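Local coordinates for protein aminotransferase (Psychrobacter arcticus 273-4, PDB 3IF2) that probably transfers amino groups between amino acids and keto acids, perhaps as a valine-pyruvate transaminase, using pyridoxal 5'-phosphate as cofactor, at residues A169-E177 against F187-L196; L392-F400 against Q409-M417. One frame throughout, in Å; residues are numbered along the deposited sequence.

Contact 1 of 2, residues A169-E177 against F187-L196; sequences AAVLPHIDE and FKYRVDFEAL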
ATOM      1  N   ALA A 169      12.942 -16.973 -13.364  1.00 38.20           N
ATOM      2  CA  ALA A 169      13.866 -17.696 -14.232  1.00 37.73           C
ATOM      3  C   ALA A 169      14.920 -16.627 -14.489  1.00 38.20           C
ATOM      4  O   ALA A 169      14.624 -15.608 -15.103  1.00 38.99           O
ATOM      5  CB  ALA A 169      13.198 -18.110 -15.511  1.00 36.97           C
ATOM      6  N   ALA A 170      16.125 -16.831 -13.975  1.00 37.78           N
ATOM      7  CA  ALA A 170      17.196 -15.849 -14.092  1.00 37.24           C
ATOM      8  C   ALA A 170      18.260 -16.346 -15.057  1.00 37.28           C
ATOM      9  O   ALA A 170      18.594 -17.529 -15.039  1.00 38.76           O
ATOM     10  CB  ALA A 170      17.780 -15.622 -12.749  1.00 37.21           C
ATOM     11  N   VAL A 171      18.762 -15.458 -15.920  1.00 36.58           N
ATOM     12  CA  VAL A 171      19.840 -15.779 -16.863  1.00 35.79           C
ATOM     13  C   VAL A 171      21.126 -15.144 -16.327  1.00 35.53           C
ATOM     14  O   VAL A 171      21.129 -13.961 -15.956  1.00 35.92           O
ATOM     15  CB  VAL A 171      19.535 -15.287 -18.289  1.00 35.38           C
ATOM     16  CG1 VAL A 171      20.702 -15.635 -19.247  1.00 35.29           C
ATOM     17  CG2 VAL A 171      18.237 -15.901 -18.774  1.00 34.91           C
ATOM     18  N   LEU A 172      22.200 -15.932 -16.259  1.00 35.56           N
ATOM     19  CA  LEU A 172      23.488 -15.438 -15.761  1.00 35.48           C
ATOM     20  C   LEU A 172      24.146 -14.502 -16.782  1.00 35.81           C
ATOM     21  O   LEU A 172      23.903 -14.626 -17.988  1.00 35.29           O
ATOM     22  CB  LEU A 172      24.436 -16.586 -15.410  1.00 35.42           C
ATOM     23  CG  LEU A 172      23.952 -17.604 -14.359  1.00 35.82           C
ATOM     24  CD1 LEU A 172      25.164 -18.269 -13.748  1.00 35.64           C
ATOM     25  CD2 LEU A 172      23.122 -17.000 -13.236  1.00 35.50           C
ATOM     26  N   PRO A 173      24.993 -13.570 -16.304  1.00 35.90           N
ATOM     27  CA  PRO A 173      25.592 -12.619 -17.232  1.00 36.14           C
ATOM     28  C   PRO A 173      26.934 -13.004 -17.849  1.00 36.64           C
ATOM     29  O   PRO A 173      27.633 -13.871 -17.303  1.00 37.43           O
ATOM     30  CB  PRO A 173      25.875 -11.431 -16.309  1.00 36.12           C
ATOM     31  CG  PRO A 173      26.289 -12.089 -15.013  1.00 35.79           C
ATOM     32  CD  PRO A 173      25.454 -13.338 -14.914  1.00 35.47           C
ATOM     33  N   HIS A 174      27.222 -12.399 -19.012  1.00 36.73           N
ATOM     34  CA  HIS A 174      28.553 -12.443 -19.619  0.60 36.28           C
ATOM     35  C   HIS A 174      29.221 -11.204 -19.002  1.00 36.49           C
ATOM     36  O   HIS A 174      28.541 -10.233 -18.670  1.00 36.56           O
ATOM     37  CB  HIS A 174      28.548 -12.367 -21.165  0.60 35.57           C
ATOM     38  CG  HIS A 174      28.267 -13.674 -21.858  0.60 35.19           C
ATOM     39  ND1 HIS A 174      27.674 -13.741 -23.103  0.60 34.74           N
ATOM     40  CD2 HIS A 174      28.491 -14.958 -21.481  0.60 34.36           C
ATOM     41  CE1 HIS A 174      27.567 -15.004 -23.470  0.60 34.21           C
ATOM     42  NE2 HIS A 174      28.038 -15.764 -22.496  0.60 34.26           N
ATOM     43  N   ILE A 175      30.530 -11.249 -18.804  1.00 36.98           N
ATOM     44  CA  ILE A 175      31.287 -10.129 -18.228  1.00 37.45           C
ATOM     45  C   ILE A 175      32.356  -9.694 -19.230  1.00 38.51           C
ATOM     46  O   ILE A 175      33.095 -10.555 -19.725  1.00 38.64           O
ATOM     47  CB  ILE A 175      31.998 -10.543 -16.908  1.00 36.58           C
ATOM     48  CG1 ILE A 175      30.980 -10.997 -15.847  1.00 36.58           C
ATOM     49  CG2 ILE A 175      32.854  -9.393 -16.373  1.00 36.07           C
ATOM     50  CD1 ILE A 175      31.601 -11.633 -14.586  1.00 36.13           C
ATOM     51  N   ASP A 176      32.379  -8.398 -19.580  1.00 39.50           N
ATOM     52  CA  ASP A 176      33.409  -7.818 -20.456  0.50 39.93           C
ATOM     53  C   ASP A 176      34.139  -6.700 -19.696  1.00 40.33           C
ATOM     54  O   ASP A 176      33.488  -5.912 -18.979  1.00 39.89           O
ATOM     55  CB  ASP A 176      32.792  -7.342 -21.779  0.50 39.81           C
ATOM     56  CG  ASP A 176      32.433  -8.512 -22.709  0.50 40.06           C
ATOM     57  OD1 ASP A 176      33.291  -9.407 -22.926  0.50 39.51           O
ATOM     58  OD2 ASP A 176      31.299  -8.530 -23.237  0.50 40.00           O
ATOM     59  N   GLU A 177      35.475  -6.668 -19.822  1.00 41.03           N
ATOM     60  CA  GLU A 177      36.324  -5.679 -19.165  1.00 42.41           C
ATOM     61  C   GLU A 177      36.286  -4.403 -19.998  1.00 42.99           C
ATOM     62  O   GLU A 177      36.521  -4.431 -21.209  1.00 43.91           O
ATOM     63  CB  GLU A 177      37.748  -6.211 -18.920  1.00 43.01           C
ATOM     64  CG  GLU A 177      37.744  -7.237 -17.780  1.00 43.90           C
ATOM     65  CD  GLU A 177      38.976  -8.123 -17.677  1.00 44.74           C
ATOM     66  OE1 GLU A 177      40.054  -7.791 -18.225  1.00 45.43           O
ATOM     67  OE2 GLU A 177      38.844  -9.178 -17.014  1.00 45.57           O
ATOM     68  N   PHE A 187      34.358  -3.193 -15.271  1.00 38.01           N
ATOM     69  CA  PHE A 187      33.654  -4.210 -16.056  1.00 37.35           C
ATOM     70  C   PHE A 187      32.177  -3.874 -16.253  1.00 37.01           C
ATOM     71  O   PHE A 187      31.634  -3.001 -15.575  1.00 37.28           O
ATOM     72  CB  PHE A 187      33.824  -5.594 -15.418  1.00 37.51           C
ATOM     73  CG  PHE A 187      33.161  -5.756 -14.061  1.00 36.86           C
ATOM     74  CD1 PHE A 187      33.733  -5.210 -12.917  1.00 37.04           C
ATOM     75  CD2 PHE A 187      32.008  -6.522 -13.921  1.00 36.65           C
ATOM     76  CE1 PHE A 187      33.144  -5.378 -11.658  1.00 36.62           C
ATOM     77  CE2 PHE A 187      31.409  -6.707 -12.661  1.00 36.54           C
ATOM     78  CZ  PHE A 187      31.972  -6.123 -11.534  1.00 36.43           C
ATOM     79  N   LYS A 188      31.562  -4.553 -17.218  1.00 36.60           N
ATOM     80  CA  LYS A 188      30.159  -4.374 -17.548  1.00 36.03           C
ATOM     81  C   LYS A 188      29.528  -5.729 -17.800  1.00 35.67           C
ATOM     82  O   LYS A 188      30.022  -6.502 -18.632  1.00 35.49           O
ATOM     83  CB  LYS A 188      30.006  -3.519 -18.823  1.00 36.39           C
ATOM     84  CG  LYS A 188      28.561  -2.929 -19.060  1.00 36.25           C
ATOM     85  CD  LYS A 188      28.291  -2.561 -20.533  1.00 35.80           C
ATOM     86  CE  LYS A 188      27.016  -1.741 -20.777  1.00 35.76           C
ATOM     87  NZ  LYS A 188      25.765  -2.165 -20.052  1.00 35.39           N
ATOM     88  N   TYR A 189      28.440  -6.007 -17.083  1.00 35.38           N
ATOM     89  CA  TYR A 189      27.638  -7.206 -17.298  1.00 34.63           C
ATOM     90  C   TYR A 189      26.888  -7.014 -18.622  1.00 35.87           C
ATOM     91  O   TYR A 189      26.469  -5.881 -18.924  1.00 35.06           O
ATOM     92  CB  TYR A 189      26.610  -7.421 -16.171  1.00 33.37           C
ATOM     93  CG  TYR A 189      27.183  -7.759 -14.812  1.00 32.26           C
ATOM     94  CD1 TYR A 189      27.955  -8.906 -14.627  1.00 31.53           C
ATOM     95  CD2 TYR A 189      26.877  -6.988 -13.678  1.00 31.98           C
ATOM     96  CE1 TYR A 189      28.463  -9.250 -13.362  1.00 31.12           C
ATOM     97  CE2 TYR A 189      27.389  -7.324 -12.406  1.00 31.66           C
ATOM     98  CZ  TYR A 189      28.167  -8.464 -12.267  1.00 31.66           C
ATOM     99  OH  TYR A 189      28.663  -8.784 -11.036  1.00 31.79           O
ATOM    100  N   ARG A 190      26.751  -8.106 -19.390  1.00 37.51           N
ATOM    101  CA  ARG A 190      26.019  -8.093 -20.672  0.50 38.30           C
ATOM    102  C   ARG A 190      25.111  -9.322 -20.828  1.00 38.43           C
ATOM    103  O   ARG A 190      25.408 -10.403 -20.326  1.00 38.37           O
ATOM    104  CB  ARG A 190      26.961  -7.876 -21.881  0.50 38.82           C
ATOM    105  CG  ARG A 190      27.396  -6.386 -22.026  0.50 38.98           C
ATOM    106  CD  ARG A 190      27.830  -5.969 -23.449  0.50 38.94           C
ATOM    107  NE  ARG A 190      29.189  -6.375 -23.815  0.50 38.58           N
ATOM    108  CZ  ARG A 190      30.264  -5.596 -23.701  0.50 37.96           C
ATOM    109  NH1 ARG A 190      30.160  -4.360 -23.222  0.50 37.29           N
ATOM    110  NH2 ARG A 190      31.447  -6.062 -24.064  0.50 38.00           N
ATOM    111  N   VAL A 191      23.986  -9.124 -21.521  1.00 38.78           N
ATOM    112  CA  VAL A 191      22.977 -10.167 -21.689  1.00 38.80           C
ATOM    113  C   VAL A 191      23.486 -11.327 -22.558  1.00 39.50           C
ATOM    114  O   VAL A 191      23.978 -11.111 -23.671  1.00 39.62           O
ATOM    115  CB  VAL A 191      21.628  -9.621 -22.264  1.00 38.13           C
ATOM    116  CG1 VAL A 191      20.613 -10.752 -22.421  1.00 37.30           C
ATOM    117  CG2 VAL A 191      21.055  -8.540 -21.357  1.00 37.80           C
ATOM    118  N   ASP A 192      23.362 -12.541 -22.013  1.00 39.86           N
ATOM    119  CA  ASP A 192      23.730 -13.779 -22.693  1.00 39.26           C
ATOM    120  C   ASP A 192      22.474 -14.225 -23.443  1.00 38.99           C
ATOM    121  O   ASP A 192      21.642 -14.955 -22.896  1.00 39.46           O
ATOM    122  CB  ASP A 192      24.219 -14.819 -21.672  1.00 39.09           C
ATOM    123  CG  ASP A 192      24.645 -16.150 -22.303  1.00 38.97           C
ATOM    124  OD1 ASP A 192      24.702 -16.289 -23.552  1.00 38.87           O
ATOM    125  OD2 ASP A 192      24.947 -17.064 -21.508  1.00 38.68           O
ATOM    126  N   PHE A 193      22.338 -13.749 -24.682  1.00 38.91           N
ATOM    127  CA  PHE A 193      21.190 -14.084 -25.538  1.00 38.91           C
ATOM    128  C   PHE A 193      21.169 -15.546 -25.993  1.00 39.37           C
ATOM    129  O   PHE A 193      20.090 -16.062 -26.253  1.00 40.32           O
ATOM    130  CB  PHE A 193      21.042 -13.114 -26.731  1.00 38.74           C
ATOM    131  CG  PHE A 193      20.572 -11.716 -26.328  1.00 38.89           C
ATOM    132  CD1 PHE A 193      19.230 -11.487 -25.966  1.00 38.41           C
ATOM    133  CD2 PHE A 193      21.463 -10.628 -26.312  1.00 38.72           C
ATOM    134  CE1 PHE A 193      18.795 -10.216 -25.587  1.00 38.26           C
ATOM    135  CE2 PHE A 193      21.035  -9.348 -25.942  1.00 38.45           C
ATOM    136  CZ  PHE A 193      19.700  -9.144 -25.570  1.00 38.40           C
ATOM    137  N   GLU A 194      22.336 -16.202 -26.085  1.00 39.25           N
ATOM    138  CA  GLU A 194      22.423 -17.650 -26.425  1.00 38.83           C
ATOM    139  C   GLU A 194      21.644 -18.445 -25.362  1.00 37.92           C
ATOM    140  O   GLU A 194      20.714 -19.182 -25.697  1.00 37.53           O
ATOM    141  CB  GLU A 194      23.902 -18.126 -26.524  1.00 38.73           C
ATOM    142  CG  GLU A 194      24.106 -19.582 -26.940  1.00 38.66           C
ATOM    143  N   ALA A 195      21.993 -18.217 -24.092  1.00 37.40           N
ATOM    144  CA  ALA A 195      21.361 -18.876 -22.942  1.00 37.47           C
ATOM    145  C   ALA A 195      19.872 -18.550 -22.774  1.00 38.12           C
ATOM    146  O   ALA A 195      19.064 -19.451 -22.543  1.00 38.23           O
ATOM    147  CB  ALA A 195      22.096 -18.516 -21.669  1.00 36.91           C
ATOM    148  N   LEU A 196      19.523 -17.270 -22.905  1.00 38.76           N
ATOM    149  CA  LEU A 196      18.136 -16.794 -22.729  1.00 39.49           C
ATOM    150  C   LEU A 196      17.178 -17.302 -23.806  1.00 40.00           C
ATOM    151  O   LEU A 196      16.106 -17.844 -23.500  1.00 39.17           O
ATOM    152  CB  LEU A 196      18.107 -15.249 -22.680  1.00 39.33           C
ATOM    153  CG  LEU A 196      16.802 -14.465 -22.473  1.00 39.75           C
ATOM    154  CD1 LEU A 196      17.120 -13.027 -22.035  1.00 39.93           C
ATOM    155  CD2 LEU A 196      15.853 -14.441 -23.677  1.00 39.39           C
TER
HETATM  156  O   HOH W   1      22.170 -12.765 -19.053  1.00 38.87           O
HETATM  157  O   HOH W   2      25.619 -12.560 -25.461  1.00 30.12           O
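In one of its two modelled conformers, His174 turns its CG anti to its carbonyl carbon (chi1 -81°) and Asp192 swings its own CG away from the backbone N (chi1 -179°), which lays the imidazole against the aspartate. Behind this meeting is a beta hairpin, strands 174-180 and 183-190, at one edge of the six-stranded mixed sheet of the aminotransferase fold; its segments 174-177 and 187-190 run antiparallel at 151°. His174 with Arg190 and Asp176 with Lys188 are the hydrogen-bonded pairs, each joined by two backbone bonds.

On the face of Ile175 and Tyr189 the packing is apolar. Pro173 CG touches Tyr189 CD1 at 3.6 Å, and Ile175 CG1 meets the same ring atom at 3.9 Å. The other branch of Ile175, CG2, reaches Phe187. Tyr189 OH hydrogen-bonds His410 and Trp369, so the ring's far end is fixed. On the other face Asp176 OD2 and Arg190 NH2 form a salt bridge whose hydrogen bond is weak; both residues have alternate conformers, so its detail is doubtful. The amine of Lys188 leads off to Asn221, Val222 and Glu363.

Before the hairpin begins, Val171 forks over the start of helix 193-197, which follows it, CG1 lying 4.0 Å from Ala195 CB and CG2 4.0 Å from Leu196 CB. Asp192 is the N-cap, its OD1 taking a weak bond from Ala195 N. A water links Leu172 O to Asp192 N, tying the incoming loop to the helix start. For the His174 conformer described, and for that one alone, Asp192 CB sits over the ring centre in a CH-pi contact, 3.9 Å from the centroid.

Contact 2 of 2, residues L392-F400 against Q409-M417; sequences LIVPSEYFF and QHAHECIRM
Val394 and Arg416 exchange two nearly straight backbone hydrogen bonds, making strand 394-395 the antiparallel neighbour of strand 414-418 at an edge of the six-stranded mixed sheet of the aminotransferase fold. Two residues on, Ser396 N donates to Cys414 O from 46° above the carbonyl plane, a less regular bond where the strand ends.

Polar side chains gather beyond it. With OG between the backbone N and the carbonyl carbon (chi1 50°), Ser396 sets it 2.7 Å from Ala411 O and 2.8 Å from Cys414 O. Glu397 OE1 approaches the edge of the His412 ring, 3.2 Å from ND1, its carboxylate turned 76° to the ring.

Among apolar contacts, Ile393 CD1 packs on Ile415 CG2 beside the paired strands, and past their end Phe400 CE1 meets Ala411 CB at 3.5 Å.

Arg416 bends at chi3, and its guanidinium receives Phe399 CZ over one face, while NH1 lies near the Phe399 ring plane. NH1 also bonds Asn217, a residue of the cofactor site. A leucine in its place would probably leave Asn217 OD1 without this donor and Phe399 free to shift. Alongside the arginine runs Val394, its CG2 3.5 Å from Arg416 NH2.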
ATOM      1  N   LEU A 392      28.659  -0.953   7.340  1.00 38.68           N
ATOM      2  CA  LEU A 392      27.620  -1.795   6.752  1.00 38.95           C
ATOM      3  C   LEU A 392      27.520  -1.636   5.248  1.00 38.34           C
ATOM      4  O   LEU A 392      27.325  -0.538   4.773  1.00 39.92           O
ATOM      5  CB  LEU A 392      26.262  -1.526   7.404  1.00 39.70           C
ATOM      6  CG  LEU A 392      26.015  -2.264   8.736  1.00 40.70           C
ATOM      7  CD1 LEU A 392      26.966  -1.826   9.846  1.00 41.00           C
ATOM      8  CD2 LEU A 392      24.565  -2.074   9.185  1.00 41.49           C
ATOM      9  N   ILE A 393      27.668  -2.745   4.524  1.00 36.92           N
ATOM     10  CA  ILE A 393      27.494  -2.822   3.073  1.00 35.75           C
ATOM     11  C   ILE A 393      26.492  -3.963   2.835  1.00 34.72           C
ATOM     12  O   ILE A 393      25.976  -4.508   3.794  1.00 34.87           O
ATOM     13  CB  ILE A 393      28.871  -2.974   2.341  1.00 36.01           C
ATOM     14  CG1 ILE A 393      29.687  -4.201   2.794  1.00 35.70           C
ATOM     15  CG2 ILE A 393      29.726  -1.732   2.602  1.00 35.74           C
ATOM     16  CD1 ILE A 393      29.145  -5.550   2.390  1.00 35.60           C
ATOM     17  N   VAL A 394      26.182  -4.302   1.587  1.00 34.56           N
ATOM     18  CA  VAL A 394      25.286  -5.435   1.285  1.00 34.14           C
ATOM     19  C   VAL A 394      26.072  -6.511   0.489  1.00 34.12           C
ATOM     20  O   VAL A 394      26.701  -6.182  -0.527  1.00 33.07           O
ATOM     21  CB  VAL A 394      24.023  -4.997   0.527  1.00 34.34           C
ATOM     22  CG1 VAL A 394      23.008  -6.141   0.480  1.00 34.37           C
ATOM     23  CG2 VAL A 394      23.373  -3.796   1.219  1.00 34.96           C
ATOM     24  N   PRO A 395      26.046  -7.791   0.948  1.00 34.06           N
ATOM     25  CA  PRO A 395      26.764  -8.854   0.212  1.00 33.49           C
ATOM     26  C   PRO A 395      26.008  -9.267  -1.060  1.00 33.06           C
ATOM     27  O   PRO A 395      24.776  -9.167  -1.117  1.00 33.29           O
ATOM     28  CB  PRO A 395      26.843  -9.998   1.225  1.00 33.30           C
ATOM     29  CG  PRO A 395      25.624  -9.865   2.035  1.00 33.79           C
ATOM     30  CD  PRO A 395      25.268  -8.365   2.070  1.00 34.16           C
ATOM     31  N   SER A 396      26.757  -9.704  -2.065  1.00 32.54           N
ATOM     32  CA  SER A 396      26.205 -10.076  -3.371  1.00 33.23           C
ATOM     33  C   SER A 396      25.276 -11.286  -3.465  1.00 34.58           C
ATOM     34  O   SER A 396      24.455 -11.337  -4.381  1.00 33.98           O
ATOM     35  CB  SER A 396      27.356 -10.304  -4.364  1.00 33.69           C
ATOM     36  OG  SER A 396      28.371 -11.190  -3.854  1.00 32.55           O
ATOM     37  N   GLU A 397      25.381 -12.247  -2.547  1.00 36.10           N
ATOM     38  CA  GLU A 397      24.574 -13.455  -2.659  1.00 37.88           C
ATOM     39  C   GLU A 397      23.043 -13.280  -2.637  1.00 37.40           C
ATOM     40  O   GLU A 397      22.341 -14.204  -3.022  1.00 36.46           O
ATOM     41  CB  GLU A 397      25.035 -14.535  -1.684  1.00 40.13           C
ATOM     42  CG  GLU A 397      24.736 -14.318  -0.215  1.00 42.45           C
ATOM     43  CD  GLU A 397      25.179 -15.526   0.612  1.00 44.00           C
ATOM     44  OE1 GLU A 397      26.415 -15.683   0.828  1.00 45.80           O
ATOM     45  OE2 GLU A 397      24.289 -16.315   1.022  1.00 44.57           O
ATOM     46  N   TYR A 398      22.542 -12.110  -2.227  1.00 37.50           N
ATOM     47  CA  TYR A 398      21.096 -11.827  -2.200  1.00 37.64           C
ATOM     48  C   TYR A 398      20.537 -11.142  -3.454  1.00 36.49           C
ATOM     49  O   TYR A 398      19.324 -10.907  -3.523  1.00 35.69           O
ATOM     50  CB  TYR A 398      20.735 -11.004  -0.947  1.00 39.05           C
ATOM     51  CG  TYR A 398      21.179 -11.667   0.338  1.00 40.69           C
ATOM     52  CD1 TYR A 398      20.723 -12.960   0.677  1.00 40.95           C
ATOM     53  CD2 TYR A 398      22.065 -11.023   1.223  1.00 41.47           C
ATOM     54  CE1 TYR A 398      21.145 -13.605   1.871  1.00 41.72           C
ATOM     55  CE2 TYR A 398      22.487 -11.656   2.432  1.00 41.93           C
ATOM     56  CZ  TYR A 398      22.021 -12.946   2.741  1.00 42.12           C
ATOM     57  OH  TYR A 398      22.420 -13.565   3.900  1.00 42.74           O
ATOM     58  N   PHE A 399      21.385 -10.862  -4.446  1.00 35.71           N
ATOM     59  CA  PHE A 399      20.975 -10.156  -5.666  1.00 35.88           C
ATOM     60  C   PHE A 399      20.846 -11.056  -6.895  1.00 36.08           C
ATOM     61  O   PHE A 399      20.946 -10.578  -8.017  1.00 37.69           O
ATOM     62  CB  PHE A 399      21.937  -8.976  -5.945  1.00 35.92           C
ATOM     63  CG  PHE A 399      21.910  -7.901  -4.905  1.00 34.60           C
ATOM     64  CD1 PHE A 399      21.032  -6.832  -5.011  1.00 34.70           C
ATOM     65  CD2 PHE A 399      22.781  -7.942  -3.837  1.00 34.76           C
ATOM     66  CE1 PHE A 399      21.004  -5.805  -4.044  1.00 34.96           C
ATOM     67  CE2 PHE A 399      22.779  -6.936  -2.870  1.00 35.86           C
ATOM     68  CZ  PHE A 399      21.877  -5.856  -2.968  1.00 35.43           C
ATOM     69  N   PHE A 400      20.570 -12.339  -6.691  1.00 36.26           N
ATOM     70  CA  PHE A 400      20.389 -13.297  -7.777  1.00 36.18           C
ATOM     71  C   PHE A 400      19.083 -14.048  -7.499  1.00 37.39           C
ATOM     72  O   PHE A 400      19.119 -15.169  -7.001  1.00 38.18           O
ATOM     73  CB  PHE A 400      21.595 -14.245  -7.841  1.00 35.53           C
ATOM     74  CG  PHE A 400      22.910 -13.565  -8.158  1.00 33.71           C
ATOM     75  CD1 PHE A 400      23.708 -13.045  -7.139  1.00 33.50           C
ATOM     76  CD2 PHE A 400      23.355 -13.465  -9.467  1.00 32.98           C
ATOM     77  CE1 PHE A 400      24.949 -12.419  -7.429  1.00 33.29           C
ATOM     78  CE2 PHE A 400      24.586 -12.858  -9.772  1.00 32.88           C
ATOM     79  CZ  PHE A 400      25.382 -12.327  -8.748  1.00 32.80           C
ATOM     80  N   GLN A 409      30.549 -19.020  -7.504  1.00 35.05           N
ATOM     81  CA  GLN A 409      31.704 -18.227  -7.044  1.00 35.45           C
ATOM     82  C   GLN A 409      31.461 -16.723  -7.142  1.00 35.25           C
ATOM     83  O   GLN A 409      31.587 -16.013  -6.151  1.00 35.28           O
ATOM     84  CB  GLN A 409      32.980 -18.610  -7.823  1.00 35.80           C
ATOM     85  CG  GLN A 409      34.259 -17.817  -7.477  1.00 36.03           C
ATOM     86  CD  GLN A 409      35.493 -18.232  -8.290  1.00 36.18           C
ATOM     87  OE1 GLN A 409      35.598 -19.365  -8.747  1.00 36.45           O
ATOM     88  NE2 GLN A 409      36.447 -17.304  -8.440  1.00 35.43           N
ATOM     89  N   HIS A 410      31.079 -16.269  -8.328  1.00 35.20           N
ATOM     90  CA  HIS A 410      30.852 -14.851  -8.578  1.00 35.61           C
ATOM     91  C   HIS A 410      29.827 -14.215  -7.617  1.00 35.73           C
ATOM     92  O   HIS A 410      30.033 -13.083  -7.176  1.00 36.11           O
ATOM     93  CB  HIS A 410      30.456 -14.609 -10.034  1.00 35.77           C
ATOM     94  CG  HIS A 410      30.467 -13.160 -10.426  1.00 36.48           C
ATOM     95  ND1 HIS A 410      31.633 -12.456 -10.633  1.00 35.89           N
ATOM     96  CD2 HIS A 410      29.454 -12.292 -10.657  1.00 35.93           C
ATOM     97  CE1 HIS A 410      31.337 -11.216 -10.972  1.00 36.05           C
ATOM     98  NE2 HIS A 410      30.024 -11.093 -11.000  1.00 36.08           N
ATOM     99  N   ALA A 411      28.766 -14.954  -7.275  1.00 35.02           N
ATOM    100  CA  ALA A 411      27.749 -14.494  -6.314  1.00 34.53           C
ATOM    101  C   ALA A 411      28.265 -14.349  -4.865  1.00 34.30           C
ATOM    102  O   ALA A 411      27.568 -13.765  -4.034  1.00 35.20           O
ATOM    103  CB  ALA A 411      26.491 -15.402  -6.356  1.00 33.18           C
ATOM    104  N   HIS A 412      29.447 -14.880  -4.559  1.00 34.33           N
ATOM    105  CA  HIS A 412      30.076 -14.741  -3.241  1.00 35.66           C
ATOM    106  C   HIS A 412      31.298 -13.806  -3.245  1.00 34.92           C
ATOM    107  O   HIS A 412      32.008 -13.726  -2.225  1.00 34.85           O
ATOM    108  CB  HIS A 412      30.487 -16.131  -2.713  1.00 37.35           C
ATOM    109  CG  HIS A 412      29.326 -17.037  -2.468  1.00 39.24           C
ATOM    110  ND1 HIS A 412      28.375 -16.776  -1.503  1.00 40.59           N
ATOM    111  CD2 HIS A 412      28.955 -18.194  -3.062  1.00 40.19           C
ATOM    112  CE1 HIS A 412      27.468 -17.738  -1.512  1.00 40.91           C
ATOM    113  NE2 HIS A 412      27.797 -18.610  -2.448  1.00 40.98           N
ATOM    114  N   GLU A 413      31.530 -13.087  -4.352  1.00 34.04           N
ATOM    115  CA  GLU A 413      32.712 -12.205  -4.512  1.00 33.90           C
ATOM    116  C   GLU A 413      32.424 -10.707  -4.655  1.00 33.44           C
ATOM    117  O   GLU A 413      33.354  -9.938  -4.800  1.00 32.70           O
ATOM    118  CB  GLU A 413      33.585 -12.710  -5.681  1.00 33.74           C
ATOM    119  CG  GLU A 413      34.333 -14.000  -5.359  1.00 33.33           C
ATOM    120  CD  GLU A 413      35.272 -14.462  -6.462  1.00 33.81           C
ATOM    121  OE1 GLU A 413      35.224 -13.907  -7.589  1.00 33.95           O
ATOM    122  OE2 GLU A 413      36.064 -15.409  -6.191  1.00 34.16           O
ATOM    123  N   CYS A 414      31.166 -10.277  -4.556  1.00 33.51           N
ATOM    124  CA  CYS A 414      30.846  -8.860  -4.699  1.00 33.58           C
ATOM    125  C   CYS A 414      30.123  -8.230  -3.521  1.00 33.38           C
ATOM    126  O   CYS A 414      29.618  -8.941  -2.646  1.00 32.55           O
ATOM    127  CB  CYS A 414      30.071  -8.629  -5.998  1.00 33.91           C
ATOM    128  SG  CYS A 414      30.940  -9.276  -7.396  1.00 34.11           S
ATOM    129  N   ILE A 415      30.164  -6.891  -3.470  1.00 33.47           N
ATOM    130  CA  ILE A 415      29.392  -6.113  -2.490  1.00 34.00           C
ATOM    131  C   ILE A 415      28.727  -4.902  -3.160  1.00 34.93           C
ATOM    132  O   ILE A 415      29.239  -4.398  -4.161  1.00 36.03           O
ATOM    133  CB  ILE A 415      30.214  -5.696  -1.208  1.00 33.90           C
ATOM    134  CG1 ILE A 415      31.264  -4.605  -1.487  1.00 33.97           C
ATOM    135  CG2 ILE A 415      30.853  -6.945  -0.523  1.00 31.98           C
ATOM    136  CD1 ILE A 415      32.109  -4.243  -0.243  1.00 33.80           C
ATOM    137  N   ARG A 416      27.564  -4.495  -2.642  1.00 35.19           N
ATOM    138  CA  ARG A 416      26.896  -3.249  -3.063  1.00 35.56           C
ATOM    139  C   ARG A 416      27.216  -2.192  -1.987  1.00 35.79           C
ATOM    140  O   ARG A 416      27.121  -2.478  -0.774  1.00 35.05           O
ATOM    141  CB  ARG A 416      25.382  -3.407  -3.202  1.00 35.51           C
ATOM    142  CG  ARG A 416      24.721  -2.252  -3.917  1.00 36.01           C
ATOM    143  CD  ARG A 416      23.213  -2.286  -3.743  1.00 36.26           C
ATOM    144  NE  ARG A 416      22.788  -1.972  -2.388  1.00 36.53           N
ATOM    145  CZ  ARG A 416      21.528  -2.024  -1.951  1.00 36.30           C
ATOM    146  NH1 ARG A 416      20.515  -2.363  -2.754  1.00 35.60           N
ATOM    147  NH2 ARG A 416      21.276  -1.706  -0.688  1.00 36.88           N
HETATM  148  N   MSE A 417      27.595  -0.997  -2.447  1.00 36.12           N
HETATM  149  CA  MSE A 417      27.961   0.144  -1.591  1.00 36.56           C
HETATM  150  C   MSE A 417      27.160   1.364  -2.017  1.00 36.66           C
HETATM  151  O   MSE A 417      27.145   1.688  -3.195  1.00 36.45           O
HETATM  152  CB  MSE A 417      29.444   0.444  -1.777  1.00 36.31           C
HETATM  153  CG  MSE A 417      29.986   1.516  -0.852  1.00 36.34           C
HETATM  154 SE   MSE A 417      31.854   1.856  -1.168  0.75 34.70          SE
HETATM  155  CE  MSE A 417      31.640   2.607  -2.919  1.00 34.53           C
TER

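Overall arrangement
From the N terminus, the chain passes through strand 168-170, part of the large sheet, and enters contact 1, which closes the tip of the hairpin, residues 178-186, mostly the far halves of its two strands and the turn between them. Contact 2 opens much later and closes the loop between residues 400 and 409. The two are in series, neither enclosing the other. Both belong to one six-stranded sheet: contact 1 holds its outermost strand 174-180, contact 2 the outermost strand 394-395 at the opposite edge, with 357-360 and 367-372 between the two pairs. Their centres are about 17 Å apart, yet they touch at His410, where Ile175 CD1 packs on CE1.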